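Local atomic coordinates of myosin-4 (Saccharomyces cerevisiae, PDB entry 4LL6), a protein that moves along actin as a motor delivering mRNAs such as ASH1 to the yeast bud through SHE3, and is seen here as its globular tail domain. Residues N105-Y110 and I124-L129; I259-K264 and W283-P288; Q290-L295 and N314-V319. The protein carries 1 engineered substitution. All blocks are in the same frame, centred on the assembly; numbering follows the deposited sequence.

Contact 1 (N105-Y110 and I124-L129)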
loop_
_atom_site.group_PDB
_atom_site.type_symbol
_atom_site.label_atom_id
_atom_site.label_comp_id
_atom_site.label_asym_id
_atom_site.label_seq_id
_atom_site.Cartn_x
_atom_site.Cartn_y
_atom_site.Cartn_z
ATOM N N ASN A 105 -22.777 -8.132 3.701
ATOM C CA ASN A 105 -23.656 -9.204 3.257
ATOM C C ASN A 105 -24.513 -9.772 4.397
ATOM O O ASN A 105 -25.658 -10.151 4.186
ATOM C CB ASN A 105 -22.831 -10.327 2.616
ATOM C CG ASN A 105 -23.697 -11.461 2.095
ATOM O OD1 ASN A 105 -24.287 -11.367 1.011
ATOM N ND2 ASN A 105 -23.797 -12.537 2.880
ATOM N N GLN A 106 -23.955 -9.847 5.600
ATOM C CA GLN A 106 -24.703 -10.357 6.745
ATOM C C GLN A 106 -25.937 -9.503 7.002
ATOM O O GLN A 106 -26.970 -10.026 7.408
ATOM C CB GLN A 106 -23.842 -10.353 8.014
ATOM C CG GLN A 106 -22.817 -11.456 8.110
ATOM C CD GLN A 106 -23.442 -12.832 8.207
ATOM O OE1 GLN A 106 -23.306 -13.647 7.297
ATOM N NE2 GLN A 106 -24.132 -13.097 9.305
ATOM N N LYS A 107 -25.814 -8.192 6.772
ATOM C CA LYS A 107 -26.904 -7.245 6.987
ATOM C C LYS A 107 -28.170 -7.578 6.216
ATOM O O LYS A 107 -29.275 -7.357 6.705
ATOM C CB LYS A 107 -26.464 -5.823 6.636
ATOM C CG LYS A 107 -25.541 -5.192 7.673
ATOM C CD LYS A 107 -25.351 -3.689 7.458
ATOM C CE LYS A 107 -24.513 -3.379 6.225
ATOM N NZ LYS A 107 -24.252 -1.913 6.065
ATOM N N THR A 108 -28.020 -8.116 5.014
ATOM C CA THR A 108 -29.185 -8.461 4.212
ATOM C C THR A 108 -30.088 -9.460 4.935
ATOM O O THR A 108 -31.294 -9.501 4.685
ATOM C CB THR A 108 -28.783 -9.073 2.864
ATOM O OG1 THR A 108 -28.194 -10.360 3.086
ATOM C CG2 THR A 108 -27.781 -8.173 2.149
ATOM N N LEU A 109 -29.513 -10.255 5.834
ATOM C CA LEU A 109 -30.290 -11.257 6.561
ATOM C C LEU A 109 -31.151 -10.662 7.656
ATOM O O LEU A 109 -32.108 -11.287 8.101
ATOM C CB LEU A 109 -29.368 -12.294 7.203
ATOM C CG LEU A 109 -28.301 -12.942 6.323
ATOM C CD1 LEU A 109 -27.416 -13.852 7.177
ATOM C CD2 LEU A 109 -28.972 -13.711 5.189
ATOM N N TYR A 110 -30.818 -9.452 8.083
ATOM C CA TYR A 110 -31.543 -8.815 9.169
ATOM C C TYR A 110 -32.260 -7.518 8.806
ATOM O O TYR A 110 -32.575 -6.715 9.682
ATOM C CB TYR A 110 -30.564 -8.574 10.321
ATOM C CG TYR A 110 -29.840 -9.836 10.745
ATOM C CD1 TYR A 110 -30.369 -10.673 11.720
ATOM C CD2 TYR A 110 -28.651 -10.218 10.128
ATOM C CE1 TYR A 110 -29.734 -11.856 12.071
ATOM C CE2 TYR A 110 -28.010 -11.404 10.469
ATOM C CZ TYR A 110 -28.555 -12.218 11.440
ATOM O OH TYR A 110 -27.923 -13.391 11.782
ATOM N N ILE A 124 -26.832 -2.538 13.500
ATOM C CA ILE A 124 -25.895 -1.581 14.068
ATOM C C ILE A 124 -24.591 -2.298 14.370
ATOM O O ILE A 124 -23.511 -1.755 14.150
ATOM C CB ILE A 124 -26.463 -0.941 15.364
ATOM C CG1 ILE A 124 -27.569 0.052 14.988
ATOM C CG2 ILE A 124 -25.348 -0.243 16.172
ATOM C CD1 ILE A 124 -28.226 0.729 16.193
ATOM N N TYR A 125 -24.696 -3.530 14.857
ATOM C CA TYR A 125 -23.507 -4.294 15.176
ATOM C C TYR A 125 -22.720 -4.537 13.898
ATOM O O TYR A 125 -21.518 -4.261 13.846
ATOM C CB TYR A 125 -23.871 -5.643 15.817
ATOM C CG TYR A 125 -22.653 -6.516 16.000
ATOM C CD1 TYR A 125 -21.722 -6.234 17.004
ATOM C CD2 TYR A 125 -22.346 -7.530 15.073
ATOM C CE1 TYR A 125 -20.497 -6.923 17.078
ATOM C CE2 TYR A 125 -21.128 -8.222 15.137
ATOM C CZ TYR A 125 -20.206 -7.908 16.142
ATOM O OH TYR A 125 -18.998 -8.542 16.194
ATOM N N LEU A 126 -23.408 -5.045 12.871
ATOM C CA LEU A 126 -22.789 -5.351 11.589
ATOM C C LEU A 126 -22.191 -4.150 10.900
ATOM O O LEU A 126 -21.082 -4.213 10.343
ATOM C CB LEU A 126 -23.795 -6.015 10.652
ATOM C CG LEU A 126 -23.887 -7.542 10.590
ATOM C CD1 LEU A 126 -22.866 -8.177 11.495
ATOM C CD2 LEU A 126 -25.277 -7.971 10.963
ATOM N N ASN A 127 -22.941 -3.057 10.937
ATOM C CA ASN A 127 -22.542 -1.795 10.322
ATOM C C ASN A 127 -21.214 -1.406 10.939
ATOM O O ASN A 127 -20.287 -1.007 10.243
ATOM C CB ASN A 127 -23.611 -0.750 10.621
ATOM C CG ASN A 127 -23.591 0.417 9.669
ATOM O OD1 ASN A 127 -24.446 1.298 9.765
ATOM N ND2 ASN A 127 -22.628 0.444 8.751
ATOM N N ASP A 128 -21.119 -1.542 12.256
ATOM C CA ASP A 128 -19.889 -1.216 12.953
ATOM C C ASP A 128 -18.792 -2.241 12.607
ATOM O O ASP A 128 -17.647 -1.860 12.371
ATOM C CB ASP A 128 -20.145 -1.192 14.460
ATOM C CG ASP A 128 -18.946 -0.694 15.254
ATOM O OD1 ASP A 128 -18.587 0.496 15.119
ATOM O OD2 ASP A 128 -18.360 -1.499 16.010
ATOM N N LEU A 129 -19.142 -3.533 12.560
ATOM C CA LEU A 129 -18.155 -4.579 12.255
ATOM C C LEU A 129 -17.460 -4.263 10.947
ATOM O O LEU A 129 -16.247 -4.431 10.802
ATOM C CB LEU A 129 -18.813 -5.970 12.184
ATOM C CG LEU A 129 -17.952 -7.190 11.778
ATOM C CD1 LEU A 129 -16.805 -7.405 12.717
ATOM C CD2 LEU A 129 -18.828 -8.427 11.754
#
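L126 fills the angle between Q106, K107 and Y110, reaching out from helix 120-155 to meet segment 105-110, on helix 99-107. Its CB lies 3.5 Å from CG of K107, the tightest approach between the two segments, and its CG sits 3.8 Å from CB of Q106. The methyl CD2 then reaches forward to the ring of Y110, 4.1 Å from CD2 of that ring, which it approaches obliquely while the two side chains cross near a right angle. Neither torsion of the leucine is properly staggered: chi1 is -93° and chi2 -2°, a shape that may be the price of fitting the branch between three neighbours or may reflect an imprecisely placed branch.

K107 contributes its methylene chain rather than its charge. With CG swung to the side of the backbone N (chi1 -75°), the chain runs past L126 in the opposite sense, then bends at chi3 so that the ammonium group arrives 3.9 Å from ND2 of N127. Two nitrogens cannot bond as donors, so this is proximity alone; a more suitable mate for NZ is E130, a long and weak ion pair one turn further along. Q106 offers only its CB here, since its amide turns away from the leucine. An alanine in place of L126 would keep the CB that meets K107 but would probably leave the Y110 ring and CB of Q106 without their apolar partner, opening a gap beside the ring.

Beyond the contact, Q106 and Y110 also rest on helix 41-55, at S51 and at V54 and R55 respectively, while Y110 and K107 both touch L123. Segment 105-110 is thus wedged between helices 41-55 and 120-155 in this all-helical tail domain.

Contact 2 (I259-K264 and W283-P288); sequences IIQAVK and WYALNP
Q261 and L286 bring the two backbones nearest, with CA atoms 7.3 Å apart, where helix 257-266 runs past the irregular segment leading into helix 288-295. Side chains span the gap, one of them reaching the helix backbone, and no hydrogen bond crosses it.

The long side chain of Q261 does most of the reaching. CG lies to the side of the backbone N (chi1 -71°) and the chain bends again at chi2, which folds the amide over toward W283. OE1 arrives at the edge of the indole, near its plane and 2.9 Å from CZ2, with the amide turned 46° from the ring. That separation is too short for a comfortable contact between carbon and oxygen, so its exact value is doubtful. NE1 of W283 is 4.0 Å from the same OE1, too distant to serve as its donor. Further back along the chain, CG of Q261 rests 3.9 Å from CB of A285, a residue small enough to let the loop turn close to the helix.

L286 supplies the apolar half. Its CD2 methyl lies 3.8 Å from CA of A262 and 4.1 Å from CB of A262, pressing on the helix backbone itself because alanine has so little side chain to hold it off. A262 and L286 also share F216 of helix 197-221 and I294 as neighbours. Next in line, N287 caps the following helix through OD1, which accepts from N of Q290.

The chemistry therefore divides in two: a buried leucine-alanine patch continuous with the hydrophobic interior of the DIL region, and a glutamine oxygen lying at the C-H edge of an indole. Such an edge could attract the oxygen weakly at a normal distance, but the modelled closeness is doubtful and no measure of strength.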
loop_
_atom_site.group_PDB
_atom_site.type_symbol
_atom_site.label_atom_id
_atom_site.label_comp_id
_atom_site.label_asym_id
_atom_site.label_seq_id
_atom_site.Cartn_x
_atom_site.Cartn_y
_atom_site.Cartn_z
ATOM N N ILE A 259 8.439 12.694 -8.843
ATOM C CA ILE A 259 9.678 12.301 -9.501
ATOM C C ILE A 259 9.645 12.726 -10.979
ATOM O O ILE A 259 10.651 13.178 -11.524
ATOM C CB ILE A 259 9.951 10.771 -9.361
ATOM C CG1 ILE A 259 11.314 10.437 -9.967
ATOM C CG2 ILE A 259 8.858 9.957 -10.029
ATOM C CD1 ILE A 259 12.466 11.205 -9.350
ATOM N N ILE A 260 8.485 12.605 -11.613
ATOM C CA ILE A 260 8.318 13.010 -13.001
ATOM C C ILE A 260 8.493 14.535 -13.212
ATOM O O ILE A 260 9.255 14.933 -14.094
ATOM C CB ILE A 260 6.921 12.557 -13.545
ATOM C CG1 ILE A 260 6.909 11.035 -13.724
ATOM C CG2 ILE A 260 6.601 13.243 -14.875
ATOM C CD1 ILE A 260 5.675 10.476 -14.427
ATOM N N GLN A 261 7.803 15.376 -12.428
ATOM C CA GLN A 261 7.914 16.838 -12.580
ATOM C C GLN A 261 9.359 17.229 -12.347
ATOM O O GLN A 261 9.952 17.986 -13.124
ATOM C CB GLN A 261 7.056 17.621 -11.566
ATOM C CG GLN A 261 5.552 17.580 -11.767
ATOM C CD GLN A 261 5.125 18.010 -13.155
ATOM O OE1 GLN A 261 5.457 19.105 -13.605
ATOM N NE2 GLN A 261 4.378 17.146 -13.841
ATOM N N ALA A 262 9.911 16.719 -11.253
ATOM C CA ALA A 262 11.295 16.985 -10.897
ATOM C C ALA A 262 12.203 16.762 -12.109
ATOM O O ALA A 262 13.071 17.567 -12.395
ATOM C CB ALA A 262 11.708 16.073 -9.766
ATOM N N VAL A 263 11.976 15.666 -12.819
ATOM C CA VAL A 263 12.763 15.311 -13.990
ATOM C C VAL A 263 12.475 16.185 -15.218
ATOM O O VAL A 263 13.393 16.478 -16.001
ATOM C CB VAL A 263 12.571 13.789 -14.301
ATOM C CG1 VAL A 263 12.868 13.466 -15.754
ATOM C CG2 VAL A 263 13.512 12.993 -13.412
ATOM N N LYS A 264 11.220 16.614 -15.377
ATOM C CA LYS A 264 10.838 17.465 -16.508
ATOM C C LYS A 264 11.465 18.841 -16.317
ATOM O O LYS A 264 11.846 19.504 -17.285
ATOM C CB LYS A 264 9.311 17.607 -16.612
ATOM C CG LYS A 264 8.555 16.312 -16.989
ATOM C CD LYS A 264 8.946 15.804 -18.377
ATOM C CE LYS A 264 8.389 14.408 -18.669
ATOM N NZ LYS A 264 8.904 13.834 -19.958
ATOM N N TRP A 283 3.052 26.940 -8.867
ATOM C CA TRP A 283 3.292 25.494 -8.878
ATOM C C TRP A 283 3.136 24.815 -7.530
ATOM O O TRP A 283 3.737 25.229 -6.535
ATOM C CB TRP A 283 4.688 25.191 -9.421
ATOM C CG TRP A 283 4.769 23.876 -10.126
ATOM C CD1 TRP A 283 5.515 22.785 -9.768
ATOM C CD2 TRP A 283 4.104 23.523 -11.345
ATOM N NE1 TRP A 283 5.358 21.776 -10.696
ATOM C CE2 TRP A 283 4.498 22.205 -11.672
ATOM C CE3 TRP A 283 3.214 24.197 -12.196
ATOM C CZ2 TRP A 283 4.035 21.550 -12.809
ATOM C CZ3 TRP A 283 2.756 23.545 -13.330
ATOM C CH2 TRP A 283 3.167 22.233 -13.626
ATOM N N TYR A 284 2.342 23.749 -7.509
ATOM C CA TYR A 284 2.099 23.015 -6.280
ATOM C C TYR A 284 2.415 21.526 -6.397
ATOM O O TYR A 284 2.502 20.835 -5.373
ATOM C CB TYR A 284 0.654 23.244 -5.828
ATOM C CG TYR A 284 0.375 24.704 -5.532
ATOM C CD1 TYR A 284 0.841 25.303 -4.355
ATOM C CD2 TYR A 284 -0.285 25.508 -6.461
ATOM C CE1 TYR A 284 0.658 26.670 -4.116
ATOM C CE2 TYR A 284 -0.470 26.875 -6.235
ATOM C CZ TYR A 284 0.004 27.449 -5.064
ATOM O OH TYR A 284 -0.166 28.798 -4.856
ATOM N N ALA A 285 2.592 21.034 -7.632
ATOM C CA ALA A 285 2.943 19.624 -7.871
ATOM C C ALA A 285 4.253 19.375 -7.113
ATOM O O ALA A 285 4.495 18.308 -6.541
ATOM C CB ALA A 285 3.149 19.381 -9.351
ATOM N N LEU A 286 5.086 20.404 -7.129
ATOM C CA LEU A 286 6.368 20.412 -6.458
ATOM C C LEU A 286 6.337 21.806 -5.825
ATOM O O LEU A 286 5.842 22.740 -6.445
ATOM C CB LEU A 286 7.473 20.273 -7.512
ATOM C CG LEU A 286 8.722 19.458 -7.156
ATOM C CD1 LEU A 286 8.371 18.064 -6.611
ATOM C CD2 LEU A 286 9.570 19.335 -8.412
ATOM N N ASN A 287 6.819 21.962 -4.596
ATOM C CA ASN A 287 6.772 23.291 -3.972
ATOM C C ASN A 287 8.078 24.076 -4.137
ATOM O O ASN A 287 9.134 23.484 -4.325
ATOM C CB ASN A 287 6.394 23.183 -2.486
ATOM C CG ASN A 287 7.535 22.710 -1.617
ATOM O OD1 ASN A 287 8.694 23.036 -1.866
ATOM N ND2 ASN A 287 7.210 21.961 -0.568
ATOM N N PRO A 288 8.018 25.424 -4.058
ATOM C CA PRO A 288 9.206 26.281 -4.208
ATOM C C PRO A 288 10.489 25.791 -3.533
ATOM O O PRO A 288 11.568 25.878 -4.117
ATOM C CB PRO A 288 8.731 27.636 -3.675
ATOM C CG PRO A 288 7.581 27.279 -2.774
ATOM C CD PRO A 288 6.879 26.222 -3.571
#

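Contact 3 (Q290-L295 and N314-V319)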
loop_
_atom_site.group_PDB
_atom_site.type_symbol
_atom_site.label_atom_id
_atom_site.label_comp_id
_atom_site.label_asym_id
_atom_site.label_seq_id
_atom_site.Cartn_x
_atom_site.Cartn_y
_atom_site.Cartn_z
ATOM N N GLN A 290 11.218 22.692 -2.848
ATOM C CA GLN A 290 11.626 21.443 -3.496
ATOM C C GLN A 290 12.280 21.715 -4.852
ATOM O O GLN A 290 13.206 21.016 -5.251
ATOM C CB GLN A 290 10.417 20.505 -3.673
ATOM C CG GLN A 290 9.862 19.963 -2.360
ATOM C CD GLN A 290 8.526 19.259 -2.532
ATOM O OE1 GLN A 290 7.666 19.709 -3.303
ATOM N NE2 GLN A 290 8.334 18.158 -1.802
ATOM N N ILE A 291 11.791 22.734 -5.553
ATOM C CA ILE A 291 12.330 23.119 -6.853
ATOM C C ILE A 291 13.725 23.713 -6.658
ATOM O O ILE A 291 14.584 23.622 -7.535
ATOM C CB ILE A 291 11.401 24.151 -7.532
ATOM C CG1 ILE A 291 10.065 23.483 -7.840
ATOM C CG2 ILE A 291 12.012 24.671 -8.820
ATOM C CD1 ILE A 291 8.974 24.446 -8.163
ATOM N N GLN A 292 13.938 24.323 -5.500
ATOM C CA GLN A 292 15.226 24.906 -5.181
ATOM C C GLN A 292 16.206 23.755 -4.943
ATOM O O GLN A 292 17.299 23.729 -5.511
ATOM C CB GLN A 292 15.127 25.772 -3.924
ATOM C CG GLN A 292 16.043 26.980 -3.944
ATOM C CD GLN A 292 16.625 27.298 -2.590
ATOM O OE1 GLN A 292 17.143 28.392 -2.367
ATOM N NE2 GLN A 292 16.558 26.336 -1.674
ATOM N N ALA A 293 15.805 22.802 -4.103
ATOM C CA ALA A 293 16.637 21.635 -3.790
ATOM C C ALA A 293 17.128 20.946 -5.068
ATOM O O ALA A 293 18.276 20.507 -5.149
ATOM C CB ALA A 293 15.852 20.650 -2.943
ATOM N N ILE A 294 16.251 20.859 -6.063
ATOM C CA ILE A 294 16.600 20.248 -7.337
ATOM C C ILE A 294 17.612 21.137 -8.060
ATOM O O ILE A 294 18.704 20.688 -8.398
ATOM C CB ILE A 294 15.354 20.085 -8.249
ATOM C CG1 ILE A 294 14.407 19.024 -7.683
ATOM C CG2 ILE A 294 15.782 19.721 -9.666
ATOM C CD1 ILE A 294 12.988 19.197 -8.187
ATOM N N LEU A 295 17.245 22.398 -8.277
ATOM C CA LEU A 295 18.090 23.356 -8.982
ATOM C C LEU A 295 19.420 23.758 -8.333
ATOM O O LEU A 295 20.270 24.338 -8.999
ATOM C CB LEU A 295 17.282 24.615 -9.306
ATOM C CG LEU A 295 16.118 24.359 -10.261
ATOM C CD1 LEU A 295 15.534 25.689 -10.685
ATOM C CD2 LEU A 295 16.591 23.569 -11.485
ATOM N N ASN A 314 17.501 33.242 -7.849
ATOM C CA ASN A 314 17.269 34.324 -6.893
ATOM C C ASN A 314 15.782 34.614 -6.669
ATOM O O ASN A 314 15.368 34.900 -5.540
ATOM C CB ASN A 314 17.976 35.596 -7.367
ATOM C CG ASN A 314 18.291 36.542 -6.227
ATOM O OD1 ASN A 314 19.031 36.190 -5.303
ATOM N ND2 ASN A 314 17.731 37.747 -6.281
ATOM N N TYR A 315 14.988 34.554 -7.743
ATOM C CA TYR A 315 13.539 34.772 -7.646
ATOM C C TYR A 315 12.943 33.662 -6.778
ATOM O O TYR A 315 12.092 33.905 -5.916
ATOM C CB TYR A 315 12.879 34.739 -9.031
ATOM C CG TYR A 315 11.369 34.620 -8.970
ATOM C CD1 TYR A 315 10.607 35.527 -8.232
ATOM C CD2 TYR A 315 10.704 33.587 -9.627
ATOM C CE1 TYR A 315 9.221 35.404 -8.147
ATOM C CE2 TYR A 315 9.321 33.454 -9.549
ATOM C CZ TYR A 315 8.586 34.364 -8.807
ATOM O OH TYR A 315 7.219 34.231 -8.717
ATOM N N LEU A 316 13.409 32.446 -7.037
ATOM C CA LEU A 316 13.004 31.259 -6.302
ATOM C C LEU A 316 13.391 31.431 -4.827
ATOM O O LEU A 316 12.571 31.235 -3.932
ATOM C CB LEU A 316 13.701 30.033 -6.914
ATOM C CG LEU A 316 13.582 28.639 -6.295
ATOM C CD1 LEU A 316 12.130 28.308 -5.992
ATOM C CD2 LEU A 316 14.176 27.624 -7.267
ATOM N N ALA A 317 14.640 31.819 -4.586
ATOM C CA ALA A 317 15.134 32.028 -3.228
ATOM C C ALA A 317 14.259 33.024 -2.468
ATOM O O ALA A 317 14.019 32.874 -1.265
ATOM C CB ALA A 317 16.576 32.528 -3.277
ATOM N N ASN A 318 13.787 34.044 -3.178
ATOM C CA ASN A 318 12.942 35.077 -2.585
ATOM C C ASN A 318 11.531 34.580 -2.270
ATOM O O ASN A 318 10.988 34.883 -1.208
ATOM C CB ASN A 318 12.859 36.291 -3.522
ATOM C CG ASN A 318 14.072 37.205 -3.419
ATOM O OD1 ASN A 318 14.297 38.046 -4.291
ATOM N ND2 ASN A 318 14.846 37.058 -2.345
ATOM N N VAL A 319 10.940 33.829 -3.198
ATOM C CA VAL A 319 9.589 33.293 -3.018
ATOM C C VAL A 319 9.526 32.349 -1.818
ATOM O O VAL A 319 8.495 32.233 -1.157
ATOM C CB VAL A 319 9.112 32.538 -4.281
ATOM C CG1 VAL A 319 7.729 31.951 -4.051
ATOM C CG2 VAL A 319 9.088 33.484 -5.471
#
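L316 lays its CD2 methyl on the backbone of Q292, 3.6 Å from CA of Q292, so that its branch overlaps the face of helix 288-295 turned to helix 310-320. The leucine has CG opposite its own backbone N across the first torsion (chi1 175°), which extends the branch straight out of helix 310-320. The same CD2 meets CG2 of I291 at 4.0 Å and CD1 of L295 at 4.2 Å, each side chain meeting the leucine at a slant.

Q292 adds the aliphatic part of its chain: CG stands 3.8 Å from CG of L316, with CB close behind. A glutamine suits this partly exposed place because its methylenes pack on leucine while its amide runs on past A317; OE1 passes 4.2 Å from CA of A317, a loose contact without a bond.

Here two short helices of the Dilute region run roughly antiparallel, the axes of segments 290-295 and 314-319 making 145° and approaching to 10.1 Å. I291, Q292 and L295, at i, i+1 and i+4, form a three-residue recess for L316, and O of P288 lies against its other methyl, CD1. Isoleucine and leucine are natural walls for such a recess, since both present branched methyls to the incoming leucine. I291 and L295 also touch I265 of helix 257-266, and I291 leans on F280.

Contacts 2 and 3 are neighbours, their centres 12 Å apart, and both involve helix 288-295: contact 2 holds the loop leading into it, contact 3 the face turned to helix 310-320. I291 ties them, packing on L286 as well as on L316; I294 of the same helix also meets L286 and A262. Contact 1 lies on the opposite side of the chain's centre, about 35 Å from contact 2 at the nearest atoms. Contact 3 is buried and mainly aliphatic, its one glutamine packing through methylenes. Contacts 1 and 2 are only partly buried: in contact 2 the leucine sits beside a glutamine amide at an indole edge, in contact 1 beside a lysine and an asparagine.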